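Local coordinates for amino acid ABC transporter, binding protein (Thermus thermophilus, PDB 3VV5) that binds the lysine analogue (S)-2-aminoethyl-L-cysteine (L-thialysine) as the solute-binding component of an amino acid ABC transporter, at residues A[31-36]-A[73-78]; A[82-87]-A[145-150]. All coordinates share one frame; numbering follows the deposited sequence.

Interaction 1 of 2, residues A[31-36]-A[73-78]; sequences EIKRSG and LGLKPR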
loop_
_atom_site.group_PDB
_atom_site.type_symbol
_atom_site.label_atom_id
_atom_site.label_comp_id
_atom_site.label_asym_id
_atom_site.label_seq_id
_atom_site.Cartn_x
_atom_site.Cartn_y
_atom_site.Cartn_z
ATOM N N GLU A 31 -20.593 -14.630 10.217
ATOM C CA GLU A 31 -21.140 -13.442 10.886
ATOM C C GLU A 31 -21.225 -12.205 9.986
ATOM O O GLU A 31 -22.235 -11.515 9.985
ATOM C CB GLU A 31 -20.338 -13.124 12.134
ATOM C CG GLU A 31 -20.610 -14.096 13.272
ATOM C CD GLU A 31 -19.359 -14.471 14.036
ATOM O OE1 GLU A 31 -18.566 -13.559 14.374
ATOM O OE2 GLU A 31 -19.173 -15.688 14.291
ATOM N N ILE A 32 -20.165 -11.939 9.225
ATOM C CA ILE A 32 -20.162 -10.849 8.247
ATOM C C ILE A 32 -21.256 -11.100 7.208
ATOM O O ILE A 32 -22.055 -10.226 6.929
ATOM C CB ILE A 32 -18.754 -10.677 7.614
ATOM C CG1 ILE A 32 -17.768 -10.180 8.684
ATOM C CG2 ILE A 32 -18.797 -9.708 6.433
ATOM C CD1 ILE A 32 -16.305 -10.581 8.500
ATOM N N LYS A 33 -21.309 -12.318 6.686
ATOM C CA LYS A 33 -22.327 -12.744 5.724
ATOM C C LYS A 33 -23.765 -12.335 6.097
ATOM O O LYS A 33 -24.477 -11.682 5.327
ATOM C CB LYS A 33 -22.270 -14.262 5.599
ATOM C CG LYS A 33 -22.283 -14.847 4.201
ATOM C CD LYS A 33 -23.362 -14.283 3.285
ATOM C CE LYS A 33 -22.745 -13.292 2.311
ATOM N NZ LYS A 33 -23.376 -13.358 0.969
ATOM N N ARG A 34 -24.189 -12.737 7.280
ATOM C CA ARG A 34 -25.557 -12.490 7.711
ATOM C C ARG A 34 -25.853 -10.994 7.893
ATOM O O ARG A 34 -26.991 -10.559 7.715
ATOM C CB ARG A 34 -25.854 -13.269 8.984
ATOM C CG ARG A 34 -24.896 -13.013 10.122
ATOM C CD ARG A 34 -25.363 -11.891 11.048
ATOM N NE ARG A 34 -24.321 -11.472 11.990
ATOM C CZ ARG A 34 -23.833 -12.242 12.963
ATOM N NH1 ARG A 34 -24.261 -13.497 13.116
ATOM N NH2 ARG A 34 -22.900 -11.764 13.777
ATOM N N SER A 35 -24.830 -10.213 8.226
ATOM C CA SER A 35 -25.020 -8.772 8.378
ATOM C C SER A 35 -25.161 -8.120 7.014
ATOM O O SER A 35 -25.780 -7.069 6.895
ATOM C CB SER A 35 -23.908 -8.126 9.202
ATOM O OG SER A 35 -22.735 -7.939 8.424
ATOM N N GLY A 36 -24.604 -8.762 5.983
ATOM C CA GLY A 36 -24.705 -8.265 4.611
ATOM C C GLY A 36 -23.682 -7.197 4.269
ATOM O O GLY A 36 -23.597 -6.775 3.119
ATOM N N LEU A 73 -18.180 -12.222 -2.818
ATOM C CA LEU A 73 -18.597 -12.863 -1.558
ATOM C C LEU A 73 -20.034 -12.533 -1.137
ATOM O O LEU A 73 -20.517 -13.058 -0.128
ATOM C CB LEU A 73 -17.643 -12.497 -0.426
ATOM C CG LEU A 73 -16.211 -12.974 -0.572
ATOM C CD1 LEU A 73 -15.306 -12.249 0.446
ATOM C CD2 LEU A 73 -16.122 -14.514 -0.444
ATOM N N GLY A 74 -20.703 -11.684 -1.914
ATOM C CA GLY A 74 -22.094 -11.265 -1.658
ATOM C C GLY A 74 -22.270 -10.247 -0.541
ATOM O O GLY A 74 -23.271 -10.275 0.190
ATOM N N LEU A 75 -21.307 -9.338 -0.415
ATOM C CA LEU A 75 -21.262 -8.398 0.705
ATOM C C LEU A 75 -21.257 -6.960 0.241
ATOM O O LEU A 75 -20.653 -6.636 -0.768
ATOM C CB LEU A 75 -19.999 -8.627 1.537
ATOM C CG LEU A 75 -19.845 -9.997 2.181
ATOM C CD1 LEU A 75 -18.390 -10.230 2.648
ATOM C CD2 LEU A 75 -20.851 -10.127 3.322
ATOM N N LYS A 76 -21.900 -6.088 1.007
ATOM C CA LYS A 76 -21.840 -4.653 0.723
ATOM C C LYS A 76 -20.561 -4.130 1.385
ATOM O O LYS A 76 -20.374 -4.324 2.565
ATOM C CB LYS A 76 -23.063 -3.951 1.298
ATOM C CG LYS A 76 -24.404 -4.457 0.743
ATOM C CD LYS A 76 -24.606 -4.020 -0.716
ATOM C CE LYS A 76 -25.834 -4.660 -1.343
ATOM N NZ LYS A 76 -25.646 -6.142 -1.536
ATOM N N PRO A 77 -19.659 -3.501 0.617
ATOM C CA PRO A 77 -18.465 -2.965 1.292
ATOM C C PRO A 77 -18.736 -1.623 1.993
ATOM O O PRO A 77 -19.519 -0.805 1.487
ATOM C CB PRO A 77 -17.444 -2.817 0.144
ATOM C CG PRO A 77 -18.272 -2.709 -1.118
ATOM C CD PRO A 77 -19.609 -3.352 -0.851
ATOM N N ARG A 78 -18.138 -1.432 3.161
ATOM C CA ARG A 78 -18.167 -0.171 3.897
ATOM C C ARG A 78 -16.730 0.217 4.148
ATOM O O ARG A 78 -16.021 -0.473 4.878
ATOM C CB ARG A 78 -18.825 -0.332 5.265
ATOM C CG ARG A 78 -19.616 0.883 5.726
ATOM C CD ARG A 78 -18.841 2.213 5.682
ATOM N NE ARG A 78 -19.569 3.252 6.413
ATOM C CZ ARG A 78 -19.551 3.389 7.739
ATOM N NH1 ARG A 78 -18.832 2.558 8.490
ATOM N NH2 ARG A 78 -20.256 4.358 8.319
#
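Lys76 N gives Gly36 O a nearly straight hydrogen bond of 2.8 Å (N-H...O angle 170°), the first rung of the parallel pairing between strands 37-42 and 76-81 in one lobe of this periplasmic-binding-protein fold. The rung lies just where helix 29-35 ends, since Gly36, with positive phi, turns the chain from that helix into strand 37-42; the pairing continues through Ile38 and Ile40. Nearby, Lys33 reaches across with its ammonium group to the turn that follows helix 61-72, where Gly74 closes a Schellman motif. Lys33 NZ meets Leu73 O at 3.1 Å, in the carbonyl plane on a lone pair, and Gly74 O at 3.2 Å from above the carbonyl plane, so one group grips two successive carbonyls. Bends at chi2, chi3 and chi4 of the lysine chain bring the ammonium end up to the turn. A methionine in its place would probably leave the carbonyls of Leu73 and Gly74 without this shared donor and the turn less firmly tied to the helix. Beneath these polar ties lies an apolar layer. Ile32 and Leu75 cross at about a right angle, and both also touch Ile38; Ile32 further packs on Leu228 of helix 226-242. Leu75 holds CG anti to its carbonyl carbon (chi1 -61°), and both of its methyls face one methyl of the isoleucine: Ile32 CG2 lies 3.8 Å from both Leu75 CD1 and Leu75 CD2. On the outer side, Lys76 CB and CG each lie 3.4 Å from Gly36 O.

Interaction 2 of 2, residues A[82-87]-A[145-150]; sequences QSFDTL and GVQVGT. With SLZ (L-thialysine), chain C.
Phe84 fills the tight part of this contact, its ring set between the bound L-thialysine and the type II beta turn of Gln147 to Thr150, in the ligand pocket of a family 3 solute-binding protein. CG stands anti to the backbone N (chi1 178°), carrying the ring toward the turn. The ligand sulfur SG lies over one face, offset toward the rim, and Phe84 CE1 approaches SLZ CD to 3.2 Å; at the ring edge, in plane, Gly149 O sits 3.5 Å from Phe84 CE2. That carbonyl also accepts a hydrogen bond from Arg109, which itself binds the ligand. The extended Gln147 side chain brings NE2 to 3.6 Å from Phe84 CB, while NE2 donates to Glu43 and to the backbone of Gln169. The side chains of Thr150 and Phe84 cross at about a right angle; Thr150 is the N-cap of helix 151-158, its OG1 bonded to Gln147 O and capping Met153 N. No hydrogen bond joins the two segments anywhere in the contact. The outer side is looser: exposed Asp85, its carboxylate held by Ser83 OG, only brushes Val148, with Asp85 OD2 3.9 Å from Val148 CG1.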
loop_
_atom_site.group_PDB
_atom_site.type_symbol
_atom_site.label_atom_id
_atom_site.label_comp_id
_atom_site.label_asym_id
_atom_site.label_seq_id
_atom_site.Cartn_x
_atom_site.Cartn_y
_atom_site.Cartn_z
ATOM N N GLN A 82 -8.337 5.620 7.402
ATOM C CA GLN A 82 -7.640 6.032 8.631
ATOM C C GLN A 82 -6.157 6.227 8.356
ATOM O O GLN A 82 -5.626 5.712 7.374
ATOM C CB GLN A 82 -7.767 4.927 9.705
ATOM C CG GLN A 82 -9.187 4.609 10.182
ATOM C CD GLN A 82 -9.676 5.608 11.220
ATOM O OE1 GLN A 82 -10.477 6.500 10.926
ATOM N NE2 GLN A 82 -9.180 5.469 12.439
ATOM N N SER A 83 -5.463 6.909 9.263
ATOM C CA SER A 83 -4.011 7.051 9.140
ATOM C C SER A 83 -3.319 5.682 8.985
ATOM O O SER A 83 -3.652 4.729 9.703
ATOM C CB SER A 83 -3.466 7.835 10.343
ATOM O OG SER A 83 -2.068 8.039 10.208
ATOM N N PHE A 84 -2.382 5.572 8.033
ATOM C CA PHE A 84 -1.764 4.290 7.719
ATOM C C PHE A 84 -1.236 3.538 8.957
ATOM O O PHE A 84 -1.528 2.345 9.121
ATOM C CB PHE A 84 -0.644 4.420 6.665
ATOM C CG PHE A 84 0.047 3.110 6.348
ATOM C CD1 PHE A 84 -0.582 2.135 5.572
ATOM C CD2 PHE A 84 1.316 2.834 6.853
ATOM C CE1 PHE A 84 0.047 0.907 5.290
ATOM C CE2 PHE A 84 1.962 1.606 6.580
ATOM C CZ PHE A 84 1.328 0.637 5.792
ATOM N N ASP A 85 -0.474 4.242 9.803
ATOM C CA ASP A 85 0.214 3.598 10.947
ATOM C C ASP A 85 -0.732 3.051 12.021
ATOM O O ASP A 85 -0.313 2.337 12.941
ATOM C CB ASP A 85 1.274 4.526 11.569
ATOM C CG ASP A 85 0.681 5.827 12.175
ATOM O OD1 ASP A 85 -0.470 6.183 11.887
ATOM O OD2 ASP A 85 1.405 6.520 12.920
ATOM N N THR A 86 -2.014 3.369 11.883
ATOM C CA THR A 86 -3.019 2.911 12.836
ATOM C C THR A 86 -3.762 1.662 12.373
ATOM O O THR A 86 -4.506 1.062 13.163
ATOM C CB THR A 86 -4.115 3.973 13.098
ATOM O OG1 THR A 86 -5.038 4.020 11.990
ATOM C CG2 THR A 86 -3.513 5.357 13.358
ATOM N N LEU A 87 -3.585 1.276 11.110
ATOM C CA LEU A 87 -4.496 0.307 10.471
ATOM C C LEU A 87 -4.416 -1.112 11.034
ATOM O O LEU A 87 -5.440 -1.693 11.319
ATOM C CB LEU A 87 -4.334 0.279 8.934
ATOM C CG LEU A 87 -4.869 1.470 8.131
ATOM C CD1 LEU A 87 -4.398 1.345 6.692
ATOM C CD2 LEU A 87 -6.411 1.576 8.201
ATOM N N GLY A 145 13.540 11.214 3.039
ATOM C CA GLY A 145 12.140 11.315 3.490
ATOM C C GLY A 145 11.360 10.021 3.254
ATOM O O GLY A 145 11.380 9.483 2.140
ATOM N N VAL A 146 10.677 9.541 4.299
ATOM C CA VAL A 146 9.796 8.338 4.242
ATOM C C VAL A 146 8.513 8.507 5.052
ATOM O O VAL A 146 8.485 9.216 6.072
ATOM C CB VAL A 146 10.498 7.087 4.810
ATOM C CG1 VAL A 146 11.604 6.640 3.901
ATOM C CG2 VAL A 146 11.047 7.389 6.194
ATOM N N GLN A 147 7.459 7.818 4.622
ATOM C CA GLN A 147 6.249 7.707 5.422
ATOM C C GLN A 147 6.491 6.878 6.688
ATOM O O GLN A 147 7.146 5.837 6.629
ATOM C CB GLN A 147 5.114 7.069 4.609
ATOM C CG GLN A 147 3.804 7.186 5.338
ATOM C CD GLN A 147 2.623 6.632 4.594
ATOM O OE1 GLN A 147 2.759 5.963 3.560
ATOM N NE2 GLN A 147 1.431 6.896 5.131
ATOM N N VAL A 148 5.938 7.331 7.820
ATOM C CA VAL A 148 6.061 6.603 9.082
ATOM C C VAL A 148 5.386 5.231 9.010
ATOM O O VAL A 148 4.361 5.051 8.331
ATOM C CB VAL A 148 5.497 7.412 10.301
ATOM C CG1 VAL A 148 3.984 7.629 10.172
ATOM C CG2 VAL A 148 5.864 6.727 11.633
ATOM N N GLY A 149 5.995 4.262 9.685
ATOM C CA GLY A 149 5.409 2.942 9.851
ATOM C C GLY A 149 5.493 2.093 8.598
ATOM O O GLY A 149 4.812 1.090 8.496
ATOM N N THR A 150 6.329 2.495 7.647
ATOM C CA THR A 150 6.431 1.770 6.384
ATOM C C THR A 150 7.713 0.938 6.253
ATOM O O THR A 150 8.716 1.134 6.971
ATOM C CB THR A 150 6.335 2.708 5.152
ATOM O OG1 THR A 150 7.444 3.628 5.153
ATOM C CG2 THR A 150 5.007 3.479 5.119
HETATM N N SLZ C . 4.276 -0.681 0.981
HETATM C CA SLZ C . 4.159 0.199 2.166
HETATM C CB SLZ C . 2.691 0.667 2.358
HETATM S SG SLZ C . 2.223 2.389 1.961
HETATM C CD SLZ C . 0.449 2.208 2.364
HETATM C CE SLZ C . -0.417 3.472 2.344
HETATM N NZ SLZ C . -1.802 3.079 2.037
HETATM C C SLZ C . 4.492 -0.695 3.357
HETATM O O SLZ C . 4.926 -0.156 4.387
HETATM O OXT SLZ C . 4.301 -1.924 3.211
#

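Overall arrangement
The two contacts follow one another along the chain, centres about 28 Å apart, and strand 76-81 connects them: residues 73-78 lead into it, and the loop 82-87 leaves it toward the ligand. Interaction 1 is peripheral, about 24 Å from the chain centre. There a backbone rung joins the end of a helix to the start of a strand, and a lysine grips the carbonyls of the turn before it, beside a small aliphatic layer. Interaction 2 is about 10 Å from that centre, where a loop of one lobe meets a turn after strand 143-147 of the other. Without direct hydrogen bonds between its segments, it relies on aromatic packing, the ligand completing the join.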